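Local atomic coordinates of putative oxidoreductase with NAD(P)-binding Rossmann-fold domain (Clostridium difficile, PDB entry 3UUW), a protein that is probably an NAD(P)-dependent oxidoreductase of the GFO/IDH/MocA family, pairing a Rossmann-fold nucleotide-binding domain with a C-terminal domain built round a mixed sheet. Residues G290-C293 against I294-Q297; E108-E111 against L112-K116; F191-D194 against N195-I199; H73-T76 against E77-Y80. One frame throughout, in Å; residues are numbered along the deposited sequence.

Contact 1: residues G290-C293 against I294-Q297; sequences GEEC and IKAQ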
ATOM      1  N   GLY A 290      -9.894  31.634  23.756  1.00 16.93           N
ATOM      2  CA  GLY A 290      -9.381  32.935  23.384  1.00 18.13           C
ATOM      3  C   GLY A 290      -8.936  32.983  21.944  1.00 17.49           C
ATOM      4  O   GLY A 290      -9.656  32.549  21.055  1.00 17.39           O
ATOM      5  N   GLU A 291      -7.754  33.539  21.692  1.00 18.45           N
ATOM      6  CA  GLU A 291      -7.271  33.699  20.322  1.00 19.39           C
ATOM      7  C   GLU A 291      -7.172  32.373  19.587  1.00 17.17           C
ATOM      8  O   GLU A 291      -7.304  32.327  18.363  1.00 18.19           O
ATOM      9  CB  GLU A 291      -5.920  34.423  20.308  1.00 20.24           C
ATOM     10  CG  GLU A 291      -5.305  34.672  18.919  1.00 21.78           C
ATOM     11  CD  GLU A 291      -6.177  35.511  17.974  1.00 22.92           C
ATOM     12  OE1 GLU A 291      -7.084  36.256  18.447  1.00 24.49           O
ATOM     13  OE2 GLU A 291      -5.911  35.449  16.747  1.00 25.27           O
ATOM     14  N   GLU A 292      -6.989  31.284  20.319  1.00 18.25           N
ATOM     15  CA  GLU A 292      -6.943  29.962  19.681  1.00 18.63           C
ATOM     16  C   GLU A 292      -8.245  29.642  18.935  1.00 17.69           C
ATOM     17  O   GLU A 292      -8.228  28.930  17.934  1.00 20.74           O
ATOM     18  CB  GLU A 292      -6.626  28.862  20.700  1.00 19.49           C
ATOM     19  CG  GLU A 292      -5.214  28.941  21.234  1.00 21.20           C
ATOM     20  CD  GLU A 292      -4.174  28.719  20.142  1.00 25.28           C
ATOM     21  OE1 GLU A 292      -4.422  27.895  19.249  1.00 23.11           O
ATOM     22  OE2 GLU A 292      -3.107  29.372  20.179  1.00 27.79           O
ATOM     23  N   CYS A 293      -9.367  30.188  19.400  1.00 16.37           N
ATOM     24  CA  CYS A 293     -10.667  29.945  18.770  1.00 16.64           C
ATOM     25  C   CYS A 293     -10.814  30.629  17.412  1.00 15.73           C
ATOM     26  O   CYS A 293     -11.653  30.224  16.615  1.00 18.72           O
ATOM     27  CB  CYS A 293     -11.824  30.468  19.659  1.00 16.65           C
ATOM     28  SG  CYS A 293     -12.071  29.541  21.187  1.00 24.67           S
ATOM     29  N   ILE A 294     -10.017  31.676  17.172  1.00 14.95           N
ATOM     30  CA  ILE A 294     -10.234  32.555  16.024  1.00 16.24           C
ATOM     31  C   ILE A 294      -8.990  32.849  15.204  1.00 16.00           C
ATOM     32  O   ILE A 294      -9.086  33.537  14.211  1.00 17.58           O
ATOM     33  CB  ILE A 294     -10.865  33.916  16.495  1.00 15.91           C
ATOM     34  CG1 ILE A 294     -10.051  34.548  17.643  1.00 16.48           C
ATOM     35  CG2 ILE A 294     -12.286  33.682  16.938  1.00 16.89           C
ATOM     36  CD1 ILE A 294     -10.542  35.966  18.057  1.00 17.49           C
ATOM     37  N   LYS A 295      -7.833  32.303  15.587  1.00 18.13           N
ATOM     38  CA  LYS A 295      -6.611  32.672  14.876  1.00 18.76           C
ATOM     39  C   LYS A 295      -6.585  32.173  13.430  1.00 18.33           C
ATOM     40  O   LYS A 295      -6.118  32.888  12.554  1.00 18.40           O
ATOM     41  CB  LYS A 295      -5.357  32.276  15.634  1.00 22.20           C
ATOM     42  CG  LYS A 295      -5.076  30.869  15.825  1.00 25.07           C
ATOM     43  CD  LYS A 295      -3.636  30.819  16.432  1.00 30.20           C
ATOM     44  CE  LYS A 295      -3.129  29.460  16.656  1.00 35.41           C
ATOM     45  NZ  LYS A 295      -1.809  29.548  17.371  1.00 35.90           N
ATOM     46  N   ALA A 296      -7.071  30.950  13.187  1.00 16.98           N
ATOM     47  CA  ALA A 296      -7.160  30.445  11.819  1.00 15.49           C
ATOM     48  C   ALA A 296      -8.157  31.308  11.015  1.00 16.99           C
ATOM     49  O   ALA A 296      -7.902  31.694   9.857  1.00 17.42           O
ATOM     50  CB  ALA A 296      -7.585  28.973  11.805  1.00 15.05           C
ATOM     51  N   GLN A 297      -9.285  31.640  11.635  1.00 16.19           N
ATOM     52  CA  GLN A 297     -10.290  32.461  10.966  1.00 16.70           C
ATOM     53  C   GLN A 297      -9.765  33.857  10.612  1.00 16.09           C
ATOM     54  O   GLN A 297     -10.060  34.380   9.540  1.00 18.31           O
ATOM     55  CB  GLN A 297     -11.539  32.571  11.819  1.00 16.56           C
ATOM     56  CG  GLN A 297     -12.730  33.152  11.073  1.00 17.43           C
ATOM     57  CD  GLN A 297     -13.960  33.219  11.948  1.00 17.98           C
ATOM     58  OE1 GLN A 297     -13.916  32.842  13.126  1.00 17.36           O
ATOM     59  NE2 GLN A 297     -15.058  33.724  11.387  1.00 17.98           N
TER
HETATM   60  O   HOH W   1      -8.024  28.874  15.156  1.00 18.82           O
HETATM   61  O   HOH W   2     -13.349  30.416  14.499  1.00 17.57           O
HETATM   62  O   HOH W   3     -10.175  30.095  13.903  1.00 19.26           O

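Contact 2: residues E108-E111 against L112-K116; sequences ELIE and LSTKK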
ATOM      1  N   GLU A 108     -15.976  39.449  20.563  1.00 16.44           N
ATOM      2  CA  GLU A 108     -16.982  39.931  21.498  1.00 16.98           C
ATOM      3  C   GLU A 108     -17.492  38.786  22.375  1.00 16.36           C
ATOM      4  O   GLU A 108     -17.632  38.937  23.588  1.00 16.20           O
ATOM      5  CB  GLU A 108     -18.150  40.580  20.762  1.00 17.09           C
ATOM      6  CG  GLU A 108     -19.203  41.164  21.704  1.00 18.99           C
ATOM      7  CD  GLU A 108     -20.475  41.577  21.007  1.00 22.59           C
ATOM      8  OE1 GLU A 108     -20.468  41.732  19.767  1.00 23.81           O
ATOM      9  OE2 GLU A 108     -21.491  41.775  21.717  1.00 25.10           O
ATOM     10  N   LEU A 109     -17.750  37.642  21.752  1.00 16.27           N
ATOM     11  CA  LEU A 109     -18.219  36.457  22.472  1.00 15.33           C
ATOM     12  C   LEU A 109     -17.165  35.951  23.460  1.00 15.09           C
ATOM     13  O   LEU A 109     -17.497  35.563  24.562  1.00 15.34           O
ATOM     14  CB  LEU A 109     -18.631  35.352  21.524  1.00 14.83           C
ATOM     15  CG  LEU A 109     -19.794  35.648  20.560  1.00 16.19           C
ATOM     16  CD1 LEU A 109     -19.917  34.520  19.529  1.00 17.60           C
ATOM     17  CD2 LEU A 109     -21.106  35.879  21.354  1.00 19.45           C
ATOM     18  N   ILE A 110     -15.902  35.969  23.051  1.00 14.43           N
ATOM     19  CA  ILE A 110     -14.809  35.536  23.923  1.00 15.88           C
ATOM     20  C   ILE A 110     -14.779  36.393  25.179  1.00 17.13           C
ATOM     21  O   ILE A 110     -14.653  35.879  26.317  1.00 17.52           O
ATOM     22  CB  ILE A 110     -13.437  35.530  23.180  1.00 15.04           C
ATOM     23  CG1 ILE A 110     -13.406  34.369  22.165  1.00 16.00           C
ATOM     24  CG2 ILE A 110     -12.252  35.418  24.196  1.00 16.80           C
ATOM     25  CD1 ILE A 110     -12.361  34.577  21.014  1.00 14.96           C
ATOM     26  N   GLU A 111     -14.893  37.709  25.010  1.00 17.57           N
ATOM     27  CA  GLU A 111     -14.857  38.578  26.179  1.00 18.39           C
ATOM     28  C   GLU A 111     -16.058  38.340  27.079  1.00 18.08           C
ATOM     29  O   GLU A 111     -15.909  38.310  28.308  1.00 17.36           O
ATOM     30  CB  GLU A 111     -14.734  40.044  25.788  1.00 19.92           C
ATOM     31  CG  GLU A 111     -13.399  40.359  25.126  1.00 23.48           C
ATOM     32  CD  GLU A 111     -12.199  39.874  25.942  1.00 27.08           C
ATOM     33  OE1 GLU A 111     -12.176  40.127  27.165  1.00 29.01           O
ATOM     34  OE2 GLU A 111     -11.285  39.244  25.347  1.00 27.13           O
ATOM     35  N   LEU A 112     -17.225  38.146  26.490  1.00 16.42           N
ATOM     36  CA  LEU A 112     -18.424  37.830  27.286  1.00 17.95           C
ATOM     37  C   LEU A 112     -18.200  36.544  28.096  1.00 17.43           C
ATOM     38  O   LEU A 112     -18.474  36.506  29.307  1.00 18.16           O
ATOM     39  CB  LEU A 112     -19.664  37.720  26.396  1.00 18.64           C
ATOM     40  CG  LEU A 112     -20.986  37.419  27.098  1.00 22.68           C
ATOM     41  CD1 LEU A 112     -21.285  38.442  28.186  1.00 26.65           C
ATOM     42  CD2 LEU A 112     -22.137  37.358  26.072  1.00 26.55           C
ATOM     43  N   SER A 113     -17.620  35.527  27.472  1.00 16.20           N
ATOM     44  CA  SER A 113     -17.368  34.259  28.166  1.00 16.22           C
ATOM     45  C   SER A 113     -16.400  34.453  29.345  1.00 17.76           C
ATOM     46  O   SER A 113     -16.620  33.952  30.438  1.00 18.01           O
ATOM     47  CB  SER A 113     -16.859  33.193  27.180  1.00 16.55           C
ATOM     48  OG  SER A 113     -15.472  33.363  26.854  1.00 17.63           O
ATOM     49  N   THR A 114     -15.347  35.233  29.148  1.00 18.10           N
ATOM     50  CA  THR A 114     -14.378  35.425  30.221  1.00 21.04           C
ATOM     51  C   THR A 114     -14.985  36.258  31.387  1.00 22.13           C
ATOM     52  O   THR A 114     -14.734  35.965  32.560  1.00 23.81           O
ATOM     53  CB  THR A 114     -13.060  36.009  29.675  1.00 21.75           C
ATOM     54  OG1 THR A 114     -13.302  37.270  29.083  1.00 28.84           O
ATOM     55  CG2 THR A 114     -12.438  35.097  28.675  1.00 24.11           C
ATOM     56  N   LYS A 115     -15.817  37.249  31.065  1.00 21.21           N
ATOM     57  CA  LYS A 115     -16.511  38.020  32.086  1.00 23.53           C
ATOM     58  C   LYS A 115     -17.378  37.104  32.957  1.00 23.74           C
ATOM     59  O   LYS A 115     -17.433  37.274  34.188  1.00 24.85           O
ATOM     60  CB  LYS A 115     -17.405  39.066  31.422  1.00 24.18           C
ATOM     61  CG  LYS A 115     -18.289  39.855  32.373  1.00 30.65           C
ATOM     62  CD  LYS A 115     -19.387  40.553  31.580  1.00 35.96           C
ATOM     63  CE  LYS A 115     -20.399  41.235  32.478  1.00 42.09           C
ATOM     64  NZ  LYS A 115     -21.550  41.741  31.673  1.00 45.03           N
ATOM     65  N   LYS A 116     -18.025  36.117  32.323  1.00 22.58           N
ATOM     66  CA  LYS A 116     -18.941  35.207  33.020  1.00 24.31           C
ATOM     67  C   LYS A 116     -18.228  33.999  33.641  1.00 25.26           C
ATOM     68  O   LYS A 116     -18.864  33.166  34.290  1.00 27.58           O
ATOM     69  CB  LYS A 116     -20.042  34.733  32.049  1.00 24.52           C
ATOM     70  CG  LYS A 116     -20.937  35.838  31.472  1.00 28.99           C
ATOM     71  CD  LYS A 116     -21.871  36.431  32.488  1.00 33.37           C
ATOM     72  CE  LYS A 116     -22.991  35.472  32.872  1.00 35.84           C
ATOM     73  NZ  LYS A 116     -23.808  36.048  33.975  1.00 39.28           N
TER
HETATM   74  O   HOH W   4     -13.833  39.909  29.431  1.00 30.06           O

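Contact 3: residues F191-D194 against N195-I199; sequences FLTD and NKNLI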
ATOM      1  N   PHE A 191      -7.929  29.693  -6.937  1.00 21.99           N
ATOM      2  CA  PHE A 191      -8.611  29.506  -8.223  1.00 23.46           C
ATOM      3  C   PHE A 191     -10.103  29.388  -8.002  1.00 23.15           C
ATOM      4  O   PHE A 191     -10.568  28.522  -7.237  1.00 22.33           O
ATOM      5  CB  PHE A 191      -8.091  28.258  -8.955  1.00 21.55           C
ATOM      6  CG  PHE A 191      -6.589  28.201  -9.113  1.00 26.39           C
ATOM      7  CD1 PHE A 191      -5.805  29.363  -9.130  1.00 28.30           C
ATOM      8  CD2 PHE A 191      -5.949  26.969  -9.287  1.00 28.31           C
ATOM      9  CE1 PHE A 191      -4.419  29.290  -9.280  1.00 29.65           C
ATOM     10  CE2 PHE A 191      -4.561  26.894  -9.449  1.00 27.11           C
ATOM     11  CZ  PHE A 191      -3.798  28.065  -9.436  1.00 29.43           C
ATOM     12  N   LEU A 192     -10.844  30.247  -8.701  1.00 26.08           N
ATOM     13  CA  LEU A 192     -12.286  30.354  -8.571  1.00 27.00           C
ATOM     14  C   LEU A 192     -12.969  30.160  -9.900  1.00 28.90           C
ATOM     15  O   LEU A 192     -12.396  30.456 -10.951  1.00 29.64           O
ATOM     16  CB  LEU A 192     -12.669  31.754  -8.056  1.00 27.31           C
ATOM     17  CG  LEU A 192     -11.995  32.222  -6.759  1.00 26.94           C
ATOM     18  CD1 LEU A 192     -12.414  33.672  -6.419  1.00 30.80           C
ATOM     19  CD2 LEU A 192     -12.288  31.275  -5.609  1.00 27.91           C
ATOM     20  N   THR A 193     -14.204  29.672  -9.844  1.00 30.09           N
ATOM     21  CA  THR A 193     -15.042  29.584 -11.037  1.00 33.05           C
ATOM     22  C   THR A 193     -15.435  31.000 -11.442  1.00 36.01           C
ATOM     23  O   THR A 193     -15.212  31.966 -10.690  1.00 36.24           O
ATOM     24  CB  THR A 193     -16.341  28.790 -10.783  1.00 33.09           C
ATOM     25  OG1 THR A 193     -17.161  29.487  -9.827  1.00 31.95           O
ATOM     26  CG2 THR A 193     -16.045  27.388 -10.292  1.00 32.55           C
ATOM     27  N   ASP A 194     -16.013  31.126 -12.627  1.00 39.48           N
ATOM     28  CA  ASP A 194     -16.496  32.419 -13.094  1.00 42.89           C
ATOM     29  C   ASP A 194     -17.486  33.007 -12.092  1.00 43.32           C
ATOM     30  O   ASP A 194     -17.527  34.219 -11.900  1.00 45.29           O
ATOM     31  CB  ASP A 194     -17.151  32.300 -14.478  1.00 46.04           C
ATOM     32  CG  ASP A 194     -16.140  32.020 -15.589  1.00 49.07           C
ATOM     33  OD1 ASP A 194     -16.569  31.809 -16.745  1.00 55.85           O
ATOM     34  OD2 ASP A 194     -14.919  32.014 -15.311  1.00 52.03           O
ATOM     35  N   ASN A 195     -18.275  32.143 -11.457  1.00 42.94           N
ATOM     36  CA  ASN A 195     -19.263  32.571 -10.460  1.00 43.70           C
ATOM     37  C   ASN A 195     -18.711  32.664  -9.036  1.00 40.80           C
ATOM     38  O   ASN A 195     -19.483  32.667  -8.083  1.00 40.81           O
ATOM     39  CB  ASN A 195     -20.485  31.639 -10.484  1.00 44.55           C
ATOM     40  CG  ASN A 195     -21.333  31.822 -11.734  1.00 49.48           C
ATOM     41  OD1 ASN A 195     -21.362  32.899 -12.332  1.00 55.21           O
ATOM     42  ND2 ASN A 195     -22.042  30.768 -12.127  1.00 53.20           N
ATOM     43  N   LYS A 196     -17.384  32.742  -8.902  1.00 38.50           N
ATOM     44  CA  LYS A 196     -16.712  32.910  -7.602  1.00 36.77           C
ATOM     45  C   LYS A 196     -16.821  31.750  -6.608  1.00 33.69           C
ATOM     46  O   LYS A 196     -16.705  31.960  -5.388  1.00 32.38           O
ATOM     47  CB  LYS A 196     -17.134  34.238  -6.933  1.00 39.39           C
ATOM     48  CG  LYS A 196     -16.259  35.434  -7.286  1.00 43.87           C
ATOM     49  CD  LYS A 196     -16.059  35.589  -8.770  1.00 48.74           C
ATOM     50  CE  LYS A 196     -15.215  36.805  -9.087  1.00 51.87           C
ATOM     51  NZ  LYS A 196     -15.012  36.935 -10.553  1.00 55.22           N
ATOM     52  N   ASN A 197     -17.008  30.535  -7.118  1.00 30.59           N
ATOM     53  CA  ASN A 197     -16.993  29.342  -6.273  1.00 29.72           C
ATOM     54  C   ASN A 197     -15.534  28.855  -6.160  1.00 26.18           C
ATOM     55  O   ASN A 197     -14.766  28.987  -7.117  1.00 25.60           O
ATOM     56  CB  ASN A 197     -17.850  28.239  -6.872  1.00 30.28           C
ATOM     57  CG  ASN A 197     -19.211  28.734  -7.325  1.00 33.12           C
ATOM     58  OD1 ASN A 197     -19.561  28.595  -8.487  1.00 36.58           O
ATOM     59  ND2 ASN A 197     -19.963  29.360  -6.421  1.00 35.22           N
ATOM     60  N   LEU A 198     -15.169  28.275  -5.018  1.00 25.25           N
ATOM     61  CA  LEU A 198     -13.817  27.768  -4.807  1.00 23.90           C
ATOM     62  C   LEU A 198     -13.540  26.495  -5.591  1.00 23.84           C
ATOM     63  O   LEU A 198     -14.277  25.506  -5.473  1.00 23.52           O
ATOM     64  CB  LEU A 198     -13.579  27.466  -3.318  1.00 22.98           C
ATOM     65  CG  LEU A 198     -12.172  26.950  -2.948  1.00 21.12           C
ATOM     66  CD1 LEU A 198     -11.121  27.992  -3.277  1.00 24.68           C
ATOM     67  CD2 LEU A 198     -12.101  26.570  -1.483  1.00 23.27           C
ATOM     68  N   ILE A 199     -12.471  26.518  -6.377  1.00 23.96           N
ATOM     69  CA  ILE A 199     -11.965  25.309  -7.052  1.00 23.61           C
ATOM     70  C   ILE A 199     -10.752  24.759  -6.293  1.00 21.21           C
ATOM     71  O   ILE A 199     -10.716  23.595  -5.882  1.00 20.64           O
ATOM     72  CB  ILE A 199     -11.513  25.588  -8.506  1.00 23.84           C
ATOM     73  CG1 ILE A 199     -12.661  26.094  -9.382  1.00 28.49           C
ATOM     74  CG2 ILE A 199     -10.896  24.304  -9.125  1.00 24.60           C
ATOM     75  CD1 ILE A 199     -12.206  26.614 -10.723  1.00 29.81           C
TER
HETATM   76  O   HOH W   5     -13.525  34.191 -10.791  1.00 43.11           O

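Contact 4: residues H73-T76 against E77-Y80; sequences HSST and ETHY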
ATOM      1  N   HIS A  73     -24.599  22.984  17.605  1.00 20.97           N
ATOM      2  CA  HIS A  73     -24.246  22.489  16.268  1.00 23.40           C
ATOM      3  C   HIS A  73     -25.111  23.135  15.220  1.00 26.07           C
ATOM      4  O   HIS A  73     -25.462  22.505  14.231  1.00 30.58           O
ATOM      5  CB  HIS A  73     -24.371  20.952  16.206  1.00 22.90           C
ATOM      6  CG  HIS A  73     -23.701  20.247  17.341  1.00 20.07           C
ATOM      7  ND1 HIS A  73     -22.332  20.236  17.514  1.00 22.07           N
ATOM      8  CD2 HIS A  73     -24.215  19.540  18.372  1.00 19.73           C
ATOM      9  CE1 HIS A  73     -22.036  19.568  18.612  1.00 22.19           C
ATOM     10  NE2 HIS A  73     -23.158  19.129  19.151  1.00 22.00           N
ATOM     11  N   SER A  74     -25.436  24.403  15.428  1.00 27.38           N
ATOM     12  CA  SER A  74     -26.273  25.169  14.485  1.00 28.70           C
ATOM     13  C   SER A  74     -25.456  25.789  13.354  1.00 29.27           C
ATOM     14  O   SER A  74     -24.229  25.745  13.350  1.00 29.94           O
ATOM     15  CB  SER A  74     -27.040  26.262  15.233  1.00 29.58           C
ATOM     16  OG  SER A  74     -26.164  27.266  15.710  1.00 31.06           O
ATOM     17  N   SER A  75     -26.150  26.371  12.383  1.00 30.61           N
ATOM     18  CA  SER A  75     -25.492  26.979  11.247  1.00 32.13           C
ATOM     19  C   SER A  75     -24.624  28.130  11.702  1.00 30.50           C
ATOM     20  O   SER A  75     -24.990  28.857  12.622  1.00 30.98           O
ATOM     21  CB  SER A  75     -26.516  27.515  10.255  1.00 32.53           C
ATOM     22  OG  SER A  75     -27.247  28.595  10.811  1.00 36.81           O
ATOM     23  N   THR A  76     -23.511  28.322  11.009  1.00 29.11           N
ATOM     24  CA  THR A  76     -22.558  29.366  11.355  1.00 28.47           C
ATOM     25  C   THR A  76     -23.198  30.735  11.558  1.00 27.66           C
ATOM     26  O   THR A  76     -22.850  31.450  12.480  1.00 28.28           O
ATOM     27  CB  THR A  76     -21.497  29.500  10.266  1.00 28.75           C
ATOM     28  OG1 THR A  76     -20.810  28.258  10.133  1.00 31.25           O
ATOM     29  CG2 THR A  76     -20.505  30.604  10.603  1.00 28.75           C
ATOM     30  N   GLU A  77     -24.149  31.099  10.704  1.00 27.81           N
ATOM     31  CA  GLU A  77     -24.756  32.427  10.799  1.00 28.10           C
ATOM     32  C   GLU A  77     -25.567  32.660  12.086  1.00 26.60           C
ATOM     33  O   GLU A  77     -25.757  33.787  12.478  1.00 26.60           O
ATOM     34  CB  GLU A  77     -25.620  32.733   9.571  1.00 31.36           C
ATOM     35  CG  GLU A  77     -26.901  31.924   9.480  1.00 36.92           C
ATOM     36  CD  GLU A  77     -27.733  32.280   8.255  1.00 44.72           C
ATOM     37  OE1 GLU A  77     -27.651  33.438   7.788  1.00 50.54           O
ATOM     38  OE2 GLU A  77     -28.482  31.406   7.763  1.00 51.07           O
ATOM     39  N   THR A  78     -26.027  31.591  12.728  1.00 25.94           N
ATOM     40  CA  THR A  78     -26.811  31.711  13.954  1.00 26.21           C
ATOM     41  C   THR A  78     -25.938  31.679  15.208  1.00 24.14           C
ATOM     42  O   THR A  78     -26.420  31.919  16.308  1.00 23.41           O
ATOM     43  CB  THR A  78     -27.860  30.569  14.067  1.00 26.11           C
ATOM     44  OG1 THR A  78     -27.198  29.306  14.195  1.00 30.26           O
ATOM     45  CG2 THR A  78     -28.764  30.544  12.852  1.00 30.98           C
ATOM     46  N   HIS A  79     -24.657  31.372  15.059  1.00 22.48           N
ATOM     47  CA  HIS A  79     -23.800  31.256  16.256  1.00 21.94           C
ATOM     48  C   HIS A  79     -23.795  32.501  17.134  1.00 21.98           C
ATOM     49  O   HIS A  79     -23.951  32.401  18.351  1.00 21.95           O
ATOM     50  CB  HIS A  79     -22.359  30.969  15.857  1.00 21.12           C
ATOM     51  CG  HIS A  79     -22.123  29.589  15.331  1.00 20.97           C
ATOM     52  ND1 HIS A  79     -20.859  29.133  15.027  1.00 21.02           N
ATOM     53  CD2 HIS A  79     -22.966  28.559  15.075  1.00 19.89           C
ATOM     54  CE1 HIS A  79     -20.936  27.894  14.573  1.00 21.80           C
ATOM     55  NE2 HIS A  79     -22.203  27.520  14.593  1.00 21.47           N
ATOM     56  N   TYR A  80     -23.558  33.656  16.539  1.00 22.20           N
ATOM     57  CA  TYR A  80     -23.395  34.905  17.292  1.00 22.61           C
ATOM     58  C   TYR A  80     -24.574  35.199  18.213  1.00 22.78           C
ATOM     59  O   TYR A  80     -24.390  35.390  19.404  1.00 21.75           O
ATOM     60  CB  TYR A  80     -23.098  36.065  16.341  1.00 24.19           C
ATOM     61  CG  TYR A  80     -23.003  37.443  16.975  1.00 25.79           C
ATOM     62  CD1 TYR A  80     -22.000  37.751  17.899  1.00 24.11           C
ATOM     63  CD2 TYR A  80     -23.895  38.446  16.627  1.00 29.96           C
ATOM     64  CE1 TYR A  80     -21.902  39.001  18.458  1.00 22.53           C
ATOM     65  CE2 TYR A  80     -23.814  39.695  17.184  1.00 29.34           C
ATOM     66  CZ  TYR A  80     -22.817  39.977  18.095  1.00 28.07           C
ATOM     67  OH  TYR A  80     -22.756  41.226  18.626  1.00 29.23           O
TER
HETATM   68  O   HOH W   6     -22.497  34.015  13.722  1.00 22.91           O

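Contact 1: residues G290-C293 against I294-Q297
I294 and K295 turn their amides back on E291 at the start of helix 295-305, where I294 holds the N-cap position; this is a helix N-terminus whose first turn is partly closed by water. Among the backbone bonds, I294 N donates to E291 O at 3.0 Å. K295 N reaches the same oxygen, but its N-H points poorly at it and the bond is weak. Further along, water stands in for the direct bonds: one molecule accepts from A296 N and donates to E292 O (2.8 Å), and another joins Q297 N to C293 O in the same way.

The charged side chains form a second group. E292 and K295 run side by side, and K295 NZ meets E292 OE2 at 3.1 Å on the syn side of the carboxylate, 21° out of its plane. E292 OE1 pairs with R127, so the carboxylate is shared by two cations. E291 OE1 forms a salt bridge with R298.

Apolar contact joins I294 CG2 to C293 CB (4.2 Å). With chi1 at 52°, I294 CG1 lies between the backbone N and carbonyl carbon, and the isoleucine chain crosses the E291 carboxylate; the side chain packs on V103 and I110 of helix 103-116.

The polar end of Q297 closes the account: NE2 bonds to A100 O, and a further water donates both to C293 O (2.7 Å) and to Q297 OE1 (2.8 Å).

Contact 2: residues E108-E111 against L112-K116
S113 and T114 both carry their hydroxyl between the backbone N and the carbonyl carbon (chi1 78° and 61°), and this single choice folds each side chain back toward the preceding turn, against I110 and E111. For S113 the result is a bond from OG to I110 O, three residues earlier, at 2.7 Å. The same oxygen also takes the regular helical bond from T114 N (3.0 Å), so it is gripped twice. The serine hydroxyl comes in at a C=O...OG angle of 122°, bent well off the line of the carbonyl bond. A buried hydroxyl is thereby satisfied within its own helix.

On the outer surface E111 and T114 make a looser pair. The glutamate chain is bent at chi2, which brings OE1 to 3.6 Å from T114 OG1. A water fills the polar link, donating to E111 OE1 at 2.8 Å and to T114 OG1 at 2.7 Å. The methyl CG2 of T114 rests 3.3 Å from I110 O, the oxygen that already accepts two hydrogen bonds. Along the backbone, L112, S113 and K115 continue the i to i+4 ladder from E108, L109 and E111.

Helix 103-116 is the connection of a beta-alpha-beta unit between strands 92-95 and 120-122 of the Rossmann-type domain. L109 and S113 pack on L120 of the latter strand, L109 also reaches I83, and L112 lies on L87, both of the neighbouring helix 79-88.

Contact 3: residues F191-D194 against N195-I199
T193 and N197 hold the bend of a hairpin together with both backbone and side chain. The backbone bonds come first: T193 N donates to N197 O (2.9 Å), and K196 N closes the type I turn by bonding T193 O at 2.9 Å. Two residues further along each strand, I199 N bonds to F191 O. Between these, L192 and L198 face each other as a non-hydrogen-bonded antiparallel pair, where L192 CA makes a CA-H...O contact with N197 O.

Side-chain polar bonds add a second lock. At chi1 65° the T193 hydroxyl sits between N and the carbonyl carbon, where OG1 can accept from N197 N (2.9 Å) and also donate to N197 OD1 (2.9 Å). It meets that amide oxygen from above the amide plane, while the other end of the group, ND2, is tied to V158 O and N157 OD1. A water donates to T193 O and accepts from K196 NZ, spanning the turn.

Apolar contacts flank the bonds. The same T193 torsion directs CG2 to I199 CG1, at 3.7 Å. L192 CD2 and L198 CD1 approach to 4.2 Å, and both leucines pack on F160 of helix 160-179.

Between subunits, F191 packs against N209 of the second subunit.

A type I turn from T193 to K196, its last residue K196 in the left-handed region (phi 66°), and the bond from T193 N to N197 O make a 3:5 beta hairpin with a G1-type bulge, here linking strands 184-192 and 198-206, 184-192 being an outermost strand of the mixed sheet within this chain.

Contact 4: residues H73-T76 against E77-Y80
S74, S75 and T76 are joined to T78 and H79 by local hydrogen bonds in the loop that leaves strand 69-72 of the Rossmann-type sheet and enters helix 79-88. It is a strand-to-helix turn in which hydroxyls and carbonyls gather where the chain enters the helix. S75 O is the hub. It accepts from T78 N at 2.9 Å, and from T78 OG1 at 2.7 Å, the hydroxyl lying in the carbonyl plane and on a lone pair. A chi1 of 65° turns OG1 back toward the loop, so the threonine hydroxyl joins its own amide on S75 O. S74 OG in turn donates to T78 OG1 (2.7 Å), making a relay from serine hydroxyl to threonine hydroxyl to carbonyl, in which each bond would be expected to strengthen the next.

The H79 side chain turns back against the loop. Its NE2 donates to S74 O at 3.0 Å, with the oxygen 15° out of the ring plane, and ND1 is hydrogen-bonded to L99 O; the two nitrogens thus fix the rotation of the ring between two loops. T76 CA sits over one ring face as a CH-pi contact, 3.7 Å from the centroid. The S74 hydroxyl lies at the ring edge, in plane.

Loops at the carboxyl ends of such strands commonly border the dinucleotide in Rossmann domains, consistent with S74 lying near a glycine-rich GxGxxA sequence. In the backbone, H79 N bonds to T76 O, and a water donates to that same T76 O (2.9 Å) while accepting from Y80 N (3.0 Å).

Contacts 1, 2 and 4 form a connected series, with contact 2 in the middle. Contact 1 touches it through I294 CD1 and I110 CD1, 3.7 Å apart, so the start of helix 295-305 rests on helix 103-116. Contact 4 reaches contact 2 by a probable hydrogen bond between Y80 OH and E108 OE1 (2.6 Å), although their centres are about 17 Å apart. Contacts 1 and 4 do not meet; their nearest atoms are about 6 Å apart. Contact 3 stands alone in the C-terminal domain, its centre about 36 Å from that of contact 2. Contact 4 lies, through S74, near but not touching the glycine-rich sequence that probably binds the nucleotide.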